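Local coordinates for muconolactone isomerase-like protein (Thermus thermophilus, PDB 1VDH) that catalyses the hydrogen peroxide-dependent decarboxylation of Fe-coproporphyrin III (coproheme) to heme b, the last step of the coproporphyrin-dependent heme pathway, and works as a homopentamer, at residues E13-L18 with T133-K138; E53-E56 with G60-G63. All blocks are in the same frame, centred on the assembly; numbering follows the deposited sequence.

Contact 1: E13-L18 with T133-K138; sequences EGWHVL and TPRVPK
Trp15 lays its indole over Thr133, and the threonine lies against one face of the ring. Thr133 CB stands 3.6 Å from the centroid of the six-membered ring, only 8° off the ring normal, a CH-pi contact. The methyl CG2 lies toward the pyrrole side and comes to 3.6 Å from Trp15 NE1. Trp15 CG is anti to its own carbonyl carbon (chi1 -84°), which carries the indole out toward the loop. At the rim of the indole, near its plane, Pro134 O meets Trp15 CZ3 at 3.4 Å. The far corner of the ring, Trp15 CH2, sits over the flat of the Arg135 guanidinium, 3.7 Å from Arg135 CZ. The two planes are 48° apart, so this is not a parallel stack. Arg135 reaches the ring by a bend at chi2. Its NH2 then donates to Thr133 O at 2.9 Å, in the carbonyl plane. This bond is bent, but it ties the guanidinium back to its own loop and probably helps to fix its rotation. Further out, Trp15 pairs through its backbone with Val112 and Leu132, and its side chain also touches Leu79 and Ser61. Val136 N is hydrogen-bonded to Ser61 OG. Pro134 lies near Arg131, predicted to bind the coproheme. The contact thus pins the loop between strands 102-116 and 141-152 onto strand 10-24 of the curled antiparallel sheet, within the dimeric alpha/beta barrel fold of the chlorite dismutase family.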
ATOM      1  N   GLU A  13     -23.065  -2.753 -23.938  1.00 10.46           N
ATOM      2  CA  GLU A  13     -22.155  -3.768 -23.420  1.00 11.23           C
ATOM      3  C   GLU A  13     -21.984  -4.920 -24.393  1.00 12.46           C
ATOM      4  O   GLU A  13     -22.945  -5.345 -25.035  1.00 10.52           O
ATOM      5  CB  GLU A  13     -22.658  -4.312 -22.078  1.00 10.49           C
ATOM      6  CG  GLU A  13     -22.434  -3.380 -20.893  1.00 11.85           C
ATOM      7  CD  GLU A  13     -23.226  -2.092 -20.991  1.00 13.39           C
ATOM      8  OE1 GLU A  13     -24.455  -2.158 -21.198  1.00 14.03           O
ATOM      9  OE2 GLU A  13     -22.618  -1.012 -20.858  1.00 13.89           O
ATOM     10  N   GLY A  14     -20.756  -5.423 -24.481  1.00 11.73           N
ATOM     11  CA  GLY A  14     -20.458  -6.539 -25.359  1.00 10.87           C
ATOM     12  C   GLY A  14     -19.918  -7.702 -24.553  1.00  9.86           C
ATOM     13  O   GLY A  14     -20.445  -8.027 -23.485  1.00 10.27           O
ATOM     14  N   TRP A  15     -18.858  -8.327 -25.054  1.00 10.01           N
ATOM     15  CA  TRP A  15     -18.242  -9.459 -24.369  1.00  9.03           C
ATOM     16  C   TRP A  15     -17.661  -9.076 -23.013  1.00  8.23           C
ATOM     17  O   TRP A  15     -17.231  -7.938 -22.804  1.00  7.58           O
ATOM     18  CB  TRP A  15     -17.113 -10.051 -25.220  1.00 10.61           C
ATOM     19  CG  TRP A  15     -17.539 -11.046 -26.263  1.00 11.63           C
ATOM     20  CD1 TRP A  15     -18.738 -11.706 -26.342  1.00 14.52           C
ATOM     21  CD2 TRP A  15     -16.753 -11.511 -27.367  1.00 12.01           C
ATOM     22  NE1 TRP A  15     -18.740 -12.558 -27.425  1.00 13.74           N
ATOM     23  CE2 TRP A  15     -17.534 -12.455 -28.072  1.00 12.73           C
ATOM     24  CE3 TRP A  15     -15.460 -11.220 -27.831  1.00 12.34           C
ATOM     25  CZ2 TRP A  15     -17.067 -13.109 -29.217  1.00 12.73           C
ATOM     26  CZ3 TRP A  15     -14.994 -11.871 -28.971  1.00 11.42           C
ATOM     27  CH2 TRP A  15     -15.798 -12.805 -29.650  1.00  9.95           C
ATOM     28  N   HIS A  16     -17.677 -10.034 -22.090  1.00  8.88           N
ATOM     29  CA  HIS A  16     -17.109  -9.850 -20.761  1.00  7.10           C
ATOM     30  C   HIS A  16     -15.626 -10.144 -20.935  1.00  8.28           C
ATOM     31  O   HIS A  16     -15.246 -10.958 -21.773  1.00  6.08           O
ATOM     32  CB  HIS A  16     -17.742 -10.811 -19.761  1.00  6.80           C
ATOM     33  CG  HIS A  16     -19.171 -10.490 -19.452  1.00  7.50           C
ATOM     34  ND1 HIS A  16     -19.680 -10.513 -18.172  1.00  7.00           N
ATOM     35  CD2 HIS A  16     -20.194 -10.118 -20.259  1.00  6.46           C
ATOM     36  CE1 HIS A  16     -20.956 -10.172 -18.203  1.00  7.98           C
ATOM     37  NE2 HIS A  16     -21.292  -9.927 -19.457  1.00  7.82           N
ATOM     38  N   VAL A  17     -14.795  -9.471 -20.150  1.00  8.44           N
ATOM     39  CA  VAL A  17     -13.354  -9.610 -20.267  1.00  6.99           C
ATOM     40  C   VAL A  17     -12.650  -9.923 -18.955  1.00  7.90           C
ATOM     41  O   VAL A  17     -12.955  -9.335 -17.918  1.00  9.31           O
ATOM     42  CB  VAL A  17     -12.734  -8.295 -20.806  1.00  6.81           C
ATOM     43  CG1 VAL A  17     -11.280  -8.504 -21.176  1.00  3.95           C
ATOM     44  CG2 VAL A  17     -13.534  -7.764 -21.994  1.00  7.42           C
ATOM     45  N   LEU A  18     -11.685 -10.832 -19.016  1.00  6.98           N
ATOM     46  CA  LEU A  18     -10.900 -11.168 -17.841  1.00  7.98           C
ATOM     47  C   LEU A  18      -9.409 -11.091 -18.147  1.00  8.54           C
ATOM     48  O   LEU A  18      -8.919 -11.732 -19.082  1.00  8.53           O
ATOM     49  CB  LEU A  18     -11.231 -12.566 -17.308  1.00  8.19           C
ATOM     50  CG  LEU A  18     -10.327 -13.030 -16.152  1.00 12.03           C
ATOM     51  CD1 LEU A  18     -10.553 -12.158 -14.918  1.00 10.22           C
ATOM     52  CD2 LEU A  18     -10.591 -14.493 -15.819  1.00  9.46           C
ATOM     53  N   THR A 133     -17.786  -7.331 -29.860  1.00  9.56           N
ATOM     54  CA  THR A 133     -17.142  -8.635 -29.768  1.00 10.01           C
ATOM     55  C   THR A 133     -15.766  -8.611 -30.433  1.00  9.27           C
ATOM     56  O   THR A 133     -15.502  -9.367 -31.373  1.00  8.02           O
ATOM     57  CB  THR A 133     -18.028  -9.710 -30.436  1.00 11.34           C
ATOM     58  OG1 THR A 133     -18.284  -9.339 -31.798  1.00 14.19           O
ATOM     59  CG2 THR A 133     -19.354  -9.823 -29.706  1.00 11.19           C
ATOM     60  N   PRO A 134     -14.837  -7.811 -29.884  1.00  9.21           N
ATOM     61  CA  PRO A 134     -13.487  -7.700 -30.445  1.00  9.19           C
ATOM     62  C   PRO A 134     -12.619  -8.940 -30.272  1.00 10.29           C
ATOM     63  O   PRO A 134     -12.525  -9.507 -29.180  1.00 10.22           O
ATOM     64  CB  PRO A 134     -12.909  -6.506 -29.685  1.00  8.49           C
ATOM     65  CG  PRO A 134     -13.491  -6.694 -28.307  1.00  6.40           C
ATOM     66  CD  PRO A 134     -14.940  -7.065 -28.611  1.00  8.04           C
ATOM     67  N   ARG A 135     -12.011  -9.376 -31.369  1.00  9.32           N
ATOM     68  CA  ARG A 135     -11.118 -10.526 -31.336  1.00 10.30           C
ATOM     69  C   ARG A 135      -9.721 -10.030 -31.021  1.00  9.68           C
ATOM     70  O   ARG A 135      -9.302  -8.986 -31.519  1.00 10.03           O
ATOM     71  CB  ARG A 135     -11.099 -11.256 -32.682  1.00 10.84           C
ATOM     72  CG  ARG A 135     -12.126 -12.365 -32.818  1.00 13.69           C
ATOM     73  CD  ARG A 135     -13.551 -11.832 -32.819  1.00 14.82           C
ATOM     74  NE  ARG A 135     -14.505 -12.880 -33.175  1.00 13.47           N
ATOM     75  CZ  ARG A 135     -15.814 -12.693 -33.315  1.00 14.90           C
ATOM     76  NH1 ARG A 135     -16.593 -13.716 -33.651  1.00 12.71           N
ATOM     77  NH2 ARG A 135     -16.348 -11.498 -33.094  1.00 12.77           N
ATOM     78  N   VAL A 136      -9.011 -10.775 -30.181  1.00 10.32           N
ATOM     79  CA  VAL A 136      -7.649 -10.428 -29.795  1.00  9.80           C
ATOM     80  C   VAL A 136      -6.697 -10.742 -30.956  1.00 10.87           C
ATOM     81  O   VAL A 136      -6.674 -11.868 -31.453  1.00  9.42           O
ATOM     82  CB  VAL A 136      -7.218 -11.248 -28.556  1.00 11.08           C
ATOM     83  CG1 VAL A 136      -5.785 -10.963 -28.207  1.00  9.47           C
ATOM     84  CG2 VAL A 136      -8.127 -10.936 -27.377  1.00  9.82           C
ATOM     85  N   PRO A 137      -5.917  -9.743 -31.419  1.00 10.47           N
ATOM     86  CA  PRO A 137      -4.978  -9.966 -32.527  1.00 10.00           C
ATOM     87  C   PRO A 137      -3.917 -11.014 -32.187  1.00 11.40           C
ATOM     88  O   PRO A 137      -3.527 -11.173 -31.025  1.00  9.96           O
ATOM     89  CB  PRO A 137      -4.400  -8.567 -32.785  1.00 11.33           C
ATOM     90  CG  PRO A 137      -4.584  -7.853 -31.488  1.00 12.01           C
ATOM     91  CD  PRO A 137      -5.930  -8.325 -31.016  1.00  9.57           C
ATOM     92  N   LYS A 138      -3.463 -11.741 -33.204  1.00 12.03           N
ATOM     93  CA  LYS A 138      -2.505 -12.823 -33.002  1.00 13.16           C
ATOM     94  C   LYS A 138      -1.034 -12.539 -33.283  1.00 14.87           C
ATOM     95  O   LYS A 138      -0.296 -13.429 -33.702  1.00 15.78           O
ATOM     96  CB  LYS A 138      -2.956 -14.053 -33.792  1.00 15.83           C
ATOM     97  CG  LYS A 138      -4.417 -14.417 -33.571  1.00 16.81           C
ATOM     98  CD  LYS A 138      -4.688 -14.766 -32.120  1.00 18.79           C
ATOM     99  CE  LYS A 138      -6.155 -15.068 -31.900  1.00 19.99           C
ATOM    100  NZ  LYS A 138      -6.415 -15.481 -30.499  1.00 22.31           N
TER

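Contact 2: E53-E56 with G60-G63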
ATOM      1  N   GLU A  53     -10.845 -23.314 -29.948  1.00 19.06           N
ATOM      2  CA  GLU A  53     -12.056 -23.833 -30.584  1.00 19.70           C
ATOM      3  C   GLU A  53     -13.251 -22.915 -30.341  1.00 18.56           C
ATOM      4  O   GLU A  53     -14.069 -22.685 -31.229  1.00 17.68           O
ATOM      5  CB  GLU A  53     -12.351 -25.249 -30.081  1.00 23.29           C
ATOM      6  CG  GLU A  53     -11.272 -26.260 -30.467  1.00 28.55           C
ATOM      7  CD  GLU A  53     -11.477 -27.642 -29.855  1.00 33.09           C
ATOM      8  OE1 GLU A  53     -10.805 -28.592 -30.315  1.00 34.43           O
ATOM      9  OE2 GLU A  53     -12.294 -27.784 -28.914  1.00 35.14           O
ATOM     10  N   LEU A  54     -13.319 -22.371 -29.133  1.00 17.21           N
ATOM     11  CA  LEU A  54     -14.383 -21.457 -28.737  1.00 16.17           C
ATOM     12  C   LEU A  54     -14.276 -20.160 -29.566  1.00 15.85           C
ATOM     13  O   LEU A  54     -15.281 -19.590 -30.007  1.00 13.83           O
ATOM     14  CB  LEU A  54     -14.232 -21.206 -27.235  1.00 19.84           C
ATOM     15  CG  LEU A  54     -15.094 -20.284 -26.389  1.00 23.59           C
ATOM     16  CD1 LEU A  54     -15.082 -20.795 -24.952  1.00 25.34           C
ATOM     17  CD2 LEU A  54     -14.542 -18.875 -26.456  1.00 25.25           C
ATOM     18  N   GLU A  55     -13.045 -19.728 -29.816  1.00 13.64           N
ATOM     19  CA  GLU A  55     -12.796 -18.524 -30.603  1.00 12.64           C
ATOM     20  C   GLU A  55     -13.190 -18.784 -32.060  1.00 13.29           C
ATOM     21  O   GLU A  55     -13.813 -17.941 -32.701  1.00 13.08           O
ATOM     22  CB  GLU A  55     -11.322 -18.133 -30.509  1.00 12.03           C
ATOM     23  CG  GLU A  55     -10.965 -16.844 -31.226  1.00 13.39           C
ATOM     24  CD  GLU A  55      -9.510 -16.483 -31.046  1.00 15.79           C
ATOM     25  OE1 GLU A  55      -8.653 -17.126 -31.685  1.00 18.12           O
ATOM     26  OE2 GLU A  55      -9.216 -15.566 -30.256  1.00 16.68           O
ATOM     27  N   GLU A  56     -12.844 -19.965 -32.566  1.00 14.04           N
ATOM     28  CA  GLU A  56     -13.188 -20.333 -33.938  1.00 16.75           C
ATOM     29  C   GLU A  56     -14.709 -20.401 -34.106  1.00 16.73           C
ATOM     30  O   GLU A  56     -15.236 -20.107 -35.179  1.00 18.45           O
ATOM     31  CB  GLU A  56     -12.547 -21.674 -34.306  1.00 18.13           C
ATOM     32  CG  GLU A  56     -11.019 -21.633 -34.317  1.00 22.03           C
ATOM     33  CD  GLU A  56     -10.374 -22.981 -34.619  1.00 24.47           C
ATOM     34  OE1 GLU A  56      -9.149 -23.009 -34.862  1.00 22.68           O
ATOM     35  OE2 GLU A  56     -11.083 -24.013 -34.614  1.00 26.46           O
ATOM     36  N   GLY A  60     -16.100 -16.243 -28.262  1.00 12.70           N
ATOM     37  CA  GLY A  60     -15.143 -15.538 -27.426  1.00 12.67           C
ATOM     38  C   GLY A  60     -13.811 -15.356 -28.125  1.00 12.00           C
ATOM     39  O   GLY A  60     -13.690 -15.607 -29.326  1.00 11.18           O
ATOM     40  N   SER A  61     -12.805 -14.927 -27.371  1.00  9.90           N
ATOM     41  CA  SER A  61     -11.469 -14.719 -27.921  1.00  8.95           C
ATOM     42  C   SER A  61     -10.455 -14.772 -26.781  1.00  9.26           C
ATOM     43  O   SER A  61     -10.827 -14.661 -25.608  1.00  9.03           O
ATOM     44  CB  SER A  61     -11.405 -13.364 -28.642  1.00  9.52           C
ATOM     45  OG  SER A  61     -10.199 -13.225 -29.376  1.00  9.61           O
ATOM     46  N   TYR A  62      -9.182 -14.972 -27.118  1.00  8.57           N
ATOM     47  CA  TYR A  62      -8.139 -15.034 -26.097  1.00  8.50           C
ATOM     48  C   TYR A  62      -6.761 -14.644 -26.628  1.00  9.39           C
ATOM     49  O   TYR A  62      -6.541 -14.547 -27.837  1.00 10.48           O
ATOM     50  CB  TYR A  62      -8.042 -16.445 -25.504  1.00  8.81           C
ATOM     51  CG  TYR A  62      -7.189 -17.385 -26.337  1.00 12.16           C
ATOM     52  CD1 TYR A  62      -5.879 -17.687 -25.958  1.00 12.17           C
ATOM     53  CD2 TYR A  62      -7.668 -17.921 -27.532  1.00 10.56           C
ATOM     54  CE1 TYR A  62      -5.069 -18.494 -26.749  1.00 13.21           C
ATOM     55  CE2 TYR A  62      -6.861 -18.731 -28.333  1.00 13.28           C
ATOM     56  CZ  TYR A  62      -5.564 -19.011 -27.934  1.00 13.67           C
ATOM     57  OH  TYR A  62      -4.756 -19.809 -28.714  1.00 17.64           O
ATOM     58  N   GLY A  63      -5.830 -14.492 -25.696  1.00  9.10           N
ATOM     59  CA  GLY A  63      -4.461 -14.159 -26.021  1.00  8.53           C
ATOM     60  C   GLY A  63      -3.591 -14.433 -24.814  1.00  7.85           C
ATOM     61  O   GLY A  63      -4.038 -14.271 -23.674  1.00  7.20           O
TER
HETATM   62  O   HOH W   1     -14.561 -15.414 -31.812  1.00 26.44           O
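The last turn of helix 34-56 lies against the start of strand 61-67, with the CA atoms of Glu55 and Ser61 4.8 Å apart and a C-H...O contact of 3.3 Å from Glu55 CA to Gly60 O. One water donates to both Glu55 O and Gly60 O and bridges the two backbones. The Glu55 side chain runs out along the strand, its CG anti to the backbone N (chi1 -177°) and the chain extended to the carboxylate. There OE2 accepts two bonds. Ser61 OG donates to Glu55 OE2 at 2.7 Å, on the anti side of the carboxylate. Tyr62 N donates to the same Glu55 OE2 at 3.2 Å, from above the carboxylate plane. This is a tight helix-to-strand connection in the ferredoxin-like fold of the chlorite dismutase family, and the glutamate bonds to the strand just as it begins. Lys138 adds a salt bridge to Glu55 OE2, which would be expected to stabilise the negative charge. With an alanine here instead of Glu55, Tyr62 N and the Lys138 charge would probably lose this acceptor. Next to it in the helix, Leu54 CD2 packs on Gly60 CA at 3.5 Å. A side chain on Gly60 would run into that methyl. At its backbone angles (phi 149°, psi -169°) a CB would also be jammed against the carbonyl O of the preceding residue.

In the fold
Contacts 1 and 2 lie side by side, their centres about 9 Å apart, and both reach the same antiparallel sheet. Contact 1 is partly buried: a buried tryptophan on strand 10-24 meets a loop with an exposed arginine. Contact 2 is buried and farther from the centre of the chain. The chemistry differs accordingly. Contact 1 works by ring packing, whereas contact 2 uses a carboxylate, a bridging water and a glycine. The loop 133-138 reaches both. Its Lys138 NZ also bonds Tyr62 O of contact 2, and Trp15 CZ2 packs against Gly60 N at 3.4 Å. Contact 1 spans over a hundred residues; contact 2 closes a short turn.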